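Long-range contacts in ethanolamine kinase Pv091845 (Plasmodium vivax, PDB 2QG7), which probably catalyses the phosphorylation of ethanolamine, the first step of phosphatidylethanolamine synthesis from ethanolamine: residues D[111-116]-D[125-130]; D[412-417]-D[452-457]. All blocks are in the same frame, centred on the assembly; numbering follows the deposited sequence.

Contact 1 of 2, residues D[111-116]-D[125-130]; sequences LEFQII and IKVKDM
Phe113 and Val127 form the apolar centre of an antiparallel beta hairpin at the edge of the five-stranded sheet of a protein-kinase-like fold. The two side chains lie side by side and point the same way. With Phe113 CG anti to the carbonyl carbon (chi1 -66°), ring atoms CD2 and CE2 reach the two methyls of Val127, and Phe113 CE2 comes to 3.6 Å from Val127 CG2. Along the same face, Ile125 CG2 meets Phe113 CD2 at 4.1 Å, while Leu111 CD2 extends the cluster to Val127 CG1. Tyr88, Cys91 and Lys92 of helix 84-98 touch the side chain of Phe113 as well.

The backbones, 158° apart in direction, place Phe113-Val127 and Ile115-Ile125 as non-hydrogen-bonded pairs; Glu112-Lys128 and Gln114-Lys126 alternate with them as hydrogen-bonded pairs. Lys128 N donates to Glu112 O at 2.7 Å, nearly straight at 169°, and the return bond from Glu112 N to Lys128 O measures 3.0 Å. Gln114 and Lys126 exchange a second pair of bonds.

On the reverse face, aliphatic carbons carry the touch: Glu112 CB rests 3.6 Å from Lys128 CB. Beyond these carbons the two side chains diverge, and Glu112 OE2 stays 6.0 Å from Lys128 NZ, too distant for a salt bridge.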
loop_
_atom_site.group_PDB
_atom_site.type_symbol
_atom_site.label_atom_id
_atom_site.label_comp_id
_atom_site.label_asym_id
_atom_site.label_seq_id
_atom_site.Cartn_x
_atom_site.Cartn_y
_atom_site.Cartn_z
ATOM N N LEU D 111 27.376 -33.492 -0.277
ATOM C CA LEU D 111 27.303 -32.048 -0.166
ATOM C C LEU D 111 26.019 -31.668 0.552
ATOM O O LEU D 111 24.964 -32.243 0.300
ATOM C CB LEU D 111 27.366 -31.387 -1.544
ATOM C CG LEU D 111 28.546 -31.683 -2.486
ATOM C CD1 LEU D 111 28.103 -31.506 -3.933
ATOM C CD2 LEU D 111 29.748 -30.805 -2.176
ATOM N N GLU D 112 26.138 -30.722 1.475
ATOM C CA GLU D 112 25.007 -30.167 2.192
ATOM C C GLU D 112 24.426 -29.012 1.379
ATOM O O GLU D 112 25.144 -28.071 1.039
ATOM C CB GLU D 112 25.471 -29.662 3.569
ATOM C CG GLU D 112 25.471 -30.723 4.686
ATOM C CD GLU D 112 24.130 -30.803 5.429
ATOM O OE1 GLU D 112 23.038 -30.855 4.762
ATOM O OE2 GLU D 112 24.174 -30.807 6.689
ATOM N N PHE D 113 23.136 -29.091 1.060
ATOM C CA PHE D 113 22.458 -28.024 0.338
ATOM C C PHE D 113 21.472 -27.314 1.231
ATOM O O PHE D 113 20.660 -27.959 1.882
ATOM C CB PHE D 113 21.722 -28.567 -0.883
ATOM C CG PHE D 113 22.624 -29.106 -1.927
ATOM C CD1 PHE D 113 22.747 -30.485 -2.106
ATOM C CD2 PHE D 113 23.367 -28.240 -2.732
ATOM C CE1 PHE D 113 23.598 -31.003 -3.074
ATOM C CE2 PHE D 113 24.225 -28.740 -3.701
ATOM C CZ PHE D 113 24.339 -30.129 -3.871
ATOM N N GLN D 114 21.550 -25.983 1.258
ATOM C CA GLN D 114 20.582 -25.169 1.994
ATOM C C GLN D 114 20.065 -23.965 1.179
ATOM O O GLN D 114 20.838 -23.105 0.741
ATOM C CB GLN D 114 21.139 -24.758 3.374
ATOM C CG GLN D 114 20.110 -24.134 4.347
ATOM C CD GLN D 114 18.728 -24.834 4.326
ATOM O OE1 GLN D 114 17.701 -24.181 4.070
ATOM N NE2 GLN D 114 18.702 -26.162 4.600
ATOM N N ILE D 115 18.750 -23.934 0.965
ATOM C CA ILE D 115 18.097 -22.794 0.322
ATOM C C ILE D 115 18.154 -21.553 1.220
ATOM O O ILE D 115 17.620 -21.538 2.334
ATOM C CB ILE D 115 16.637 -23.104 -0.149
ATOM C CG1 ILE D 115 16.114 -21.948 -1.038
ATOM C CG2 ILE D 115 15.700 -23.427 1.041
ATOM C CD1 ILE D 115 14.725 -22.249 -1.647
ATOM N N ILE D 116 18.820 -20.518 0.721
ATOM C CA ILE D 116 19.002 -19.287 1.488
ATOM C C ILE D 116 18.340 -18.091 0.793
ATOM O O ILE D 116 18.031 -18.142 -0.408
ATOM C CB ILE D 116 20.516 -19.053 1.867
ATOM C CG1 ILE D 116 20.645 -18.285 3.195
ATOM C CG2 ILE D 116 21.327 -18.403 0.709
ATOM C CD1 ILE D 116 20.159 -19.094 4.455
ATOM N N ILE D 125 21.185 -21.045 -3.414
ATOM C CA ILE D 125 21.417 -22.303 -2.730
ATOM C C ILE D 125 22.874 -22.415 -2.313
ATOM O O ILE D 125 23.783 -22.438 -3.162
ATOM C CB ILE D 125 20.971 -23.561 -3.551
ATOM C CG1 ILE D 125 19.553 -23.378 -4.133
ATOM C CG2 ILE D 125 21.088 -24.855 -2.694
ATOM C CD1 ILE D 125 19.535 -22.745 -5.549
ATOM N N LYS D 126 23.044 -22.464 -0.984
ATOM C CA LYS D 126 24.324 -22.649 -0.298
ATOM C C LYS D 126 24.743 -24.134 -0.354
ATOM O O LYS D 126 23.963 -25.025 -0.018
ATOM C CB LYS D 126 24.170 -22.176 1.161
ATOM C CG LYS D 126 25.263 -22.671 2.157
ATOM C CD LYS D 126 25.031 -22.062 3.547
ATOM C CE LYS D 126 26.338 -22.137 4.375
ATOM N NZ LYS D 126 26.244 -21.577 5.764
ATOM N N VAL D 127 25.968 -24.379 -0.802
ATOM C CA VAL D 127 26.509 -25.725 -0.963
ATOM C C VAL D 127 27.668 -25.886 0.018
ATOM O O VAL D 127 28.641 -25.144 -0.055
ATOM C CB VAL D 127 27.038 -25.966 -2.416
ATOM C CG1 VAL D 127 27.500 -27.410 -2.609
ATOM C CG2 VAL D 127 25.992 -25.595 -3.444
ATOM N N LYS D 128 27.563 -26.846 0.936
ATOM C CA LYS D 128 28.647 -27.107 1.901
ATOM C C LYS D 128 29.390 -28.399 1.553
ATOM O O LYS D 128 28.791 -29.332 1.031
ATOM C CB LYS D 128 28.116 -27.170 3.343
ATOM C CG LYS D 128 27.167 -26.012 3.740
ATOM C CD LYS D 128 26.960 -26.011 5.280
ATOM C CE LYS D 128 25.585 -25.375 5.638
ATOM N NZ LYS D 128 25.648 -24.974 7.253
ATOM N N ASP D 129 30.693 -28.450 1.826
ATOM C CA ASP D 129 31.450 -29.712 1.695
ATOM C C ASP D 129 32.102 -30.118 3.022
ATOM O O ASP D 129 32.817 -29.316 3.639
ATOM C CB ASP D 129 32.500 -29.622 0.574
ATOM C CG ASP D 129 33.012 -30.992 0.128
ATOM O OD1 ASP D 129 32.398 -32.028 0.496
ATOM O OD2 ASP D 129 34.024 -31.034 -0.612
ATOM N N MET D 130 31.824 -31.357 3.452
ATOM C CA MET D 130 32.417 -31.913 4.670
ATOM C C MET D 130 33.933 -32.095 4.501
ATOM O O MET D 130 34.739 -31.540 5.275
ATOM C CB MET D 130 31.743 -33.259 5.040
ATOM C CG MET D 130 32.350 -33.992 6.253
ATOM S SD MET D 130 33.636 -35.215 5.854
ATOM C CE MET D 130 34.313 -35.526 7.496
#

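Contact 2 of 2, residues D[412-417]-D[452-457]; sequences PFYICS and PIFRSK
In the short helix 452-455, which brings Phe454 up to Tyr414, the carbonyl oxygen Pro452 O is held twice by Ser456, the residue just after that helix: Ser456 N donates to Pro452 O at 2.9 Å and Ser456 OG at 2.8 Å, the hydroxyl lying out of the carbonyl plane. This double grip closes the helical turn just before Lys457 leaves for the Tyr414 ring.

No hydrogen bond crosses the contact. Instead Lys457 spans one face of Tyr414, its CE 3.8 Å from the ring centroid in a CH-pi contact. A bend at the last torsion (chi4 -55°) keeps the ammonium over the same face, and Lys457 NZ stands 4.4 Å from the Tyr414 centroid, 14° off the normal, which meets the geometry of a cation-pi interaction. Tyr414 OH is hydrogen-bonded to Glu387 OE2, a carboxylate that may favour the positive charge nearby.

Phe454 approaches Tyr414 differently. The two planes differ by 35°, and Tyr414 CD1 reaches the edge of the Phe454 ring, 3.8 Å from CE2. Ile415 slides past Phe454 in the opposite direction, so that Ile415 CD1 lies 3.5 Å from Phe454 O and also meets Arg455 CD. The guanidinium of Arg455 continues to the second subunit, where its NH2 bonds Phe257 O.

The contact thus fastens the C-terminal helix 452-455 to the start of helix 413-430, while Val279 of helix 269-284 backs Ile415 and Phe368 of helix 360-369 backs Tyr414.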
loop_
_atom_site.group_PDB
_atom_site.type_symbol
_atom_site.label_atom_id
_atom_site.label_comp_id
_atom_site.label_asym_id
_atom_site.label_seq_id
_atom_site.Cartn_x
_atom_site.Cartn_y
_atom_site.Cartn_z
ATOM N N PRO D 412 16.304 15.470 -7.226
ATOM C CA PRO D 412 15.313 14.988 -8.193
ATOM C C PRO D 412 15.404 13.490 -8.578
ATOM O O PRO D 412 14.555 13.003 -9.334
ATOM C CB PRO D 412 15.637 15.817 -9.441
ATOM C CG PRO D 412 17.117 16.136 -9.322
ATOM C CD PRO D 412 17.391 16.267 -7.856
ATOM N N PHE D 413 16.448 12.779 -8.142
ATOM C CA PHE D 413 16.628 11.367 -8.491
ATOM C C PHE D 413 15.764 10.464 -7.598
ATOM O O PHE D 413 15.580 9.284 -7.904
ATOM C CB PHE D 413 18.108 10.943 -8.411
ATOM C CG PHE D 413 18.943 11.478 -9.526
ATOM C CD1 PHE D 413 19.501 12.761 -9.447
ATOM C CD2 PHE D 413 19.174 10.708 -10.669
ATOM C CE1 PHE D 413 20.256 13.239 -10.458
ATOM C CE2 PHE D 413 19.954 11.198 -11.725
ATOM C CZ PHE D 413 20.473 12.459 -11.623
ATOM N N TYR D 414 15.246 11.032 -6.514
ATOM C CA TYR D 414 14.272 10.368 -5.683
ATOM C C TYR D 414 13.042 9.908 -6.503
ATOM O O TYR D 414 12.657 8.713 -6.488
ATOM C CB TYR D 414 13.835 11.321 -4.610
ATOM C CG TYR D 414 14.654 11.299 -3.354
ATOM C CD1 TYR D 414 14.415 10.329 -2.371
ATOM C CD2 TYR D 414 15.643 12.281 -3.112
ATOM C CE1 TYR D 414 15.125 10.309 -1.200
ATOM C CE2 TYR D 414 16.375 12.275 -1.912
ATOM C CZ TYR D 414 16.099 11.289 -0.969
ATOM O OH TYR D 414 16.786 11.244 0.200
ATOM N N ILE D 415 12.461 10.869 -7.228
ATOM C CA ILE D 415 11.358 10.616 -8.156
ATOM C C ILE D 415 11.733 9.719 -9.318
ATOM O O ILE D 415 10.919 8.933 -9.800
ATOM C CB ILE D 415 10.768 11.927 -8.742
ATOM C CG1 ILE D 415 10.162 12.796 -7.613
ATOM C CG2 ILE D 415 9.645 11.592 -9.754
ATOM C CD1 ILE D 415 10.151 14.257 -8.051
ATOM N N CYS D 416 12.946 9.877 -9.785
ATOM C CA CYS D 416 13.494 9.042 -10.861
ATOM C C CYS D 416 13.566 7.524 -10.449
ATOM O O CYS D 416 13.245 6.612 -11.205
ATOM C CB CYS D 416 14.892 9.589 -11.201
ATOM S SG CYS D 416 15.630 8.730 -12.548
ATOM N N SER D 417 14.019 7.296 -9.232
ATOM C CA SER D 417 14.039 5.995 -8.614
ATOM C C SER D 417 12.610 5.405 -8.420
ATOM O O SER D 417 12.404 4.218 -8.636
ATOM C CB SER D 417 14.727 6.157 -7.257
ATOM O OG SER D 417 14.603 4.993 -6.495
ATOM N N PRO D 452 3.791 15.015 -3.001
ATOM C CA PRO D 452 4.411 16.280 -2.596
ATOM C C PRO D 452 5.716 16.133 -1.822
ATOM O O PRO D 452 6.672 16.878 -2.078
ATOM C CB PRO D 452 3.338 16.901 -1.696
ATOM C CG PRO D 452 2.060 16.454 -2.325
ATOM C CD PRO D 452 2.363 14.991 -2.578
ATOM N N ILE D 453 5.748 15.187 -0.879
ATOM C CA ILE D 453 6.942 14.920 -0.096
ATOM C C ILE D 453 8.159 14.591 -0.957
ATOM O O ILE D 453 9.283 14.733 -0.502
ATOM C CB ILE D 453 6.706 13.787 0.953
ATOM C CG1 ILE D 453 6.190 12.509 0.267
ATOM C CG2 ILE D 453 5.752 14.271 2.087
ATOM C CD1 ILE D 453 6.280 11.292 1.130
ATOM N N PHE D 454 7.953 14.173 -2.194
ATOM C CA PHE D 454 9.055 13.860 -3.061
ATOM C C PHE D 454 9.187 14.880 -4.164
ATOM O O PHE D 454 10.296 15.108 -4.641
ATOM C CB PHE D 454 8.939 12.445 -3.671
ATOM C CG PHE D 454 9.216 11.351 -2.694
ATOM C CD1 PHE D 454 8.193 10.527 -2.245
ATOM C CD2 PHE D 454 10.512 11.142 -2.211
ATOM C CE1 PHE D 454 8.453 9.513 -1.333
ATOM C CE2 PHE D 454 10.787 10.139 -1.282
ATOM C CZ PHE D 454 9.755 9.329 -0.843
ATOM N N ARG D 455 8.078 15.484 -4.586
ATOM C CA ARG D 455 8.118 16.495 -5.639
ATOM C C ARG D 455 8.687 17.841 -5.135
ATOM O O ARG D 455 9.229 18.606 -5.918
ATOM C CB ARG D 455 6.710 16.720 -6.198
ATOM C CG ARG D 455 6.167 15.622 -7.065
ATOM C CD ARG D 455 6.640 15.782 -8.478
ATOM N NE ARG D 455 5.965 14.907 -9.423
ATOM C CZ ARG D 455 4.894 15.245 -10.152
ATOM N NH1 ARG D 455 4.360 14.381 -10.989
ATOM N NH2 ARG D 455 4.332 16.445 -10.046
ATOM N N SER D 456 8.529 18.134 -3.849
ATOM C CA SER D 456 8.973 19.391 -3.285
ATOM C C SER D 456 10.450 19.372 -2.867
ATOM O O SER D 456 10.972 20.339 -2.270
ATOM C CB SER D 456 8.112 19.763 -2.088
ATOM O OG SER D 456 8.295 18.841 -1.039
ATOM N N LYS D 457 11.104 18.245 -3.153
ATOM C CA LYS D 457 12.509 18.061 -2.903
ATOM C C LYS D 457 13.269 18.818 -3.979
ATOM O O LYS D 457 14.286 19.447 -3.679
ATOM C CB LYS D 457 12.844 16.570 -2.985
ATOM C CG LYS D 457 12.611 15.818 -1.685
ATOM C CD LYS D 457 13.007 14.393 -1.918
ATOM C CE LYS D 457 12.556 13.494 -0.801
ATOM N NZ LYS D 457 13.039 13.981 0.497
#

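Contacts 1 and 2 lie at opposite sides of the chain's centre, 43 Å apart between centres and about 24 Å at their nearest atoms, without touching. Contact 1 belongs to the antiparallel sheet, contact 2 to the helical part that follows it in the chain. In protein-kinase-like folds the nucleotide sits between two such parts, and the turn joining the first two strands commonly lies near its phosphates; the hairpin of contact 1 is consistent with that role. Contact 2 is instead tied to the assembly: another chain reaches its 452-457 segment, whereas none touches contact 1.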